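Local coordinates for protein NADPH-flavin oxidoreductase (Vibrio harveyi, PDB 1BKJ) that catalyses the NADPH-dependent reduction of FMN to FMNH2 as a homodimer, supplying reduced flavin to luciferase for bioluminescence, at residues I81-Q84 against R85-T88. Sequence-based numbering, arbitrary orientation.
Sequences IDYQ and RHAT
Asp82, the last residue of strand 75-82, reaches forward to the first turn of helix 84-89 and divides its carboxylate between the helix backbone and the side chain of Arg85. With CG anti to the backbone N (chi1 -169°), OD1 accepts from Gln84 N at 2.8 Å, nearly along its own C-O axis, which makes an Asx turn; a weak second bond comes from Arg85 N to the same OD1 at 3.3 Å. OD2 lies over one face of the Arg85 guanidinium, 3.6 Å from NH1, and since no N-H points at it this long salt bridge is a matter of charge alone. The guanidinium spends NH2 on the carbonyls of Gln44 and Val46, while OD2 is hydrogen-bonded to Ser47 and to Tyr181 of the second subunit. Asp82 O meets the edge of the His86 imidazole, in its plane, 3.4 Å from CE1.

Tyr83 holds the N-cap position, where strand 75-82 of the antiparallel sheet turns into helix 84-89 at the dimer interface. Its O receives Ala87 N at 3.1 Å; its side chain leaves the backbone away from the helix, yet the ring approaches the His86 ring obliquely, the planes 40° apart. Both side chains pack on Leu220 of the second subunit; the hydroxyl of Tyr83 bonds to Leu100 O and NE2 of His86 to Leu43 O.

Gln84 O is gripped twice by Thr88, whose N and OG1 come from opposite faces of the carbonyl plane, OG1 at 2.9 Å. A bend at chi2 of Gln84 leaves OE1 3.0 Å from Thr88 OG1, while NE2, 4.2 Å from Ala87 CB, donates to Glu147 O.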
ATOM      1  N   ILE A  81     -11.469   1.698  -1.739  1.00 12.03           N
ATOM      2  CA  ILE A  81     -11.250   3.128  -1.439  1.00 12.42           C
ATOM      3  C   ILE A  81     -12.651   3.583  -1.002  1.00 12.57           C
ATOM      4  O   ILE A  81     -13.647   3.193  -1.623  1.00 12.10           O
ATOM      5  CB  ILE A  81     -10.850   3.974  -2.700  1.00 12.56           C
ATOM      6  CG1 ILE A  81      -9.501   3.521  -3.255  1.00 11.38           C
ATOM      7  CG2 ILE A  81     -10.812   5.470  -2.339  1.00 12.21           C
ATOM      8  CD1 ILE A  81      -9.111   4.150  -4.568  1.00 12.58           C
ATOM      9  N   ASP A  82     -12.731   4.372   0.064  1.00 12.85           N
ATOM     10  CA  ASP A  82     -14.021   4.830   0.552  1.00 13.48           C
ATOM     11  C   ASP A  82     -14.024   6.280   1.039  1.00 13.24           C
ATOM     12  O   ASP A  82     -13.517   6.582   2.118  1.00 12.84           O
ATOM     13  CB  ASP A  82     -14.492   3.902   1.685  1.00 14.40           C
ATOM     14  CG  ASP A  82     -15.953   4.124   2.094  1.00 16.13           C
ATOM     15  OD1 ASP A  82     -16.587   5.120   1.695  1.00 16.14           O
ATOM     16  OD2 ASP A  82     -16.476   3.293   2.856  1.00 17.40           O
ATOM     17  N   TYR A  83     -14.615   7.158   0.231  1.00 13.26           N
ATOM     18  CA  TYR A  83     -14.793   8.560   0.612  1.00 13.33           C
ATOM     19  C   TYR A  83     -16.292   8.824   0.784  1.00 14.16           C
ATOM     20  O   TYR A  83     -16.714   9.970   0.946  1.00 15.22           O
ATOM     21  CB  TYR A  83     -14.171   9.520  -0.393  1.00 12.69           C
ATOM     22  CG  TYR A  83     -12.664   9.565  -0.324  1.00 13.39           C
ATOM     23  CD1 TYR A  83     -12.006  10.398   0.612  1.00 13.34           C
ATOM     24  CD2 TYR A  83     -11.876   8.756  -1.173  1.00 13.63           C
ATOM     25  CE1 TYR A  83     -10.596  10.418   0.703  1.00 13.07           C
ATOM     26  CE2 TYR A  83     -10.462   8.761  -1.089  1.00 12.89           C
ATOM     27  CZ  TYR A  83      -9.832   9.588  -0.152  1.00 13.55           C
ATOM     28  OH  TYR A  83      -8.459   9.542  -0.032  1.00 13.94           O
ATOM     29  N   GLN A  84     -17.096   7.756   0.778  1.00 14.47           N
ATOM     30  CA  GLN A  84     -18.529   7.888   0.990  1.00 14.91           C
ATOM     31  C   GLN A  84     -18.824   8.151   2.471  1.00 14.80           C
ATOM     32  O   GLN A  84     -19.789   8.843   2.784  1.00 14.27           O
ATOM     33  CB  GLN A  84     -19.311   6.672   0.468  1.00 16.77           C
ATOM     34  CG  GLN A  84     -20.867   6.796   0.569  1.00 19.12           C
ATOM     35  CD  GLN A  84     -21.434   8.075  -0.038  1.00 20.56           C
ATOM     36  OE1 GLN A  84     -22.287   8.722   0.566  1.00 23.71           O
ATOM     37  NE2 GLN A  84     -20.940   8.463  -1.208  1.00 20.49           N
ATOM     38  N   ARG A  85     -17.981   7.638   3.369  1.00 14.69           N
ATOM     39  CA  ARG A  85     -18.147   7.896   4.805  1.00 15.58           C
ATOM     40  C   ARG A  85     -18.060   9.397   5.058  1.00 15.72           C
ATOM     41  O   ARG A  85     -18.940   9.986   5.691  1.00 15.93           O
ATOM     42  CB  ARG A  85     -17.063   7.203   5.632  1.00 15.64           C
ATOM     43  CG  ARG A  85     -17.443   5.830   6.118  1.00 15.82           C
ATOM     44  CD  ARG A  85     -16.507   5.354   7.227  1.00 15.36           C
ATOM     45  NE  ARG A  85     -15.127   5.186   6.785  1.00 15.23           N
ATOM     46  CZ  ARG A  85     -14.594   4.046   6.343  1.00 15.76           C
ATOM     47  NH1 ARG A  85     -15.318   2.928   6.264  1.00 14.56           N
ATOM     48  NH2 ARG A  85     -13.311   4.015   6.016  1.00 15.68           N
ATOM     49  N   HIS A  86     -17.067  10.014   4.425  1.00 15.75           N
ATOM     50  CA  HIS A  86     -16.807  11.444   4.547  1.00 16.59           C
ATOM     51  C   HIS A  86     -17.897  12.295   3.914  1.00 16.68           C
ATOM     52  O   HIS A  86     -18.318  13.303   4.502  1.00 15.63           O
ATOM     53  CB  HIS A  86     -15.457  11.773   3.923  1.00 17.82           C
ATOM     54  CG  HIS A  86     -14.355  10.873   4.386  1.00 19.93           C
ATOM     55  ND1 HIS A  86     -14.136   9.628   3.829  1.00 21.39           N
ATOM     56  CD2 HIS A  86     -13.432  11.017   5.364  1.00 20.18           C
ATOM     57  CE1 HIS A  86     -13.125   9.048   4.444  1.00 21.09           C
ATOM     58  NE2 HIS A  86     -12.678   9.873   5.381  1.00 20.81           N
ATOM     59  N   ALA A  87     -18.378  11.847   2.746  1.00 16.86           N
ATOM     60  CA  ALA A  87     -19.441  12.514   1.996  1.00 16.92           C
ATOM     61  C   ALA A  87     -20.793  12.452   2.716  1.00 17.73           C
ATOM     62  O   ALA A  87     -21.634  13.344   2.546  1.00 18.12           O
ATOM     63  CB  ALA A  87     -19.550  11.928   0.606  1.00 16.76           C
ATOM     64  N   THR A  88     -20.992  11.408   3.525  1.00 17.88           N
ATOM     65  CA  THR A  88     -22.225  11.235   4.307  1.00 18.88           C
ATOM     66  C   THR A  88     -22.200  12.184   5.520  1.00 19.17           C
ATOM     67  O   THR A  88     -23.237  12.745   5.882  1.00 19.56           O
ATOM     68  CB  THR A  88     -22.420   9.750   4.746  1.00 18.72           C
ATOM     69  OG1 THR A  88     -22.552   8.936   3.577  1.00 19.20           O
ATOM     70  CG2 THR A  88     -23.683   9.562   5.589  1.00 19.66           C
TER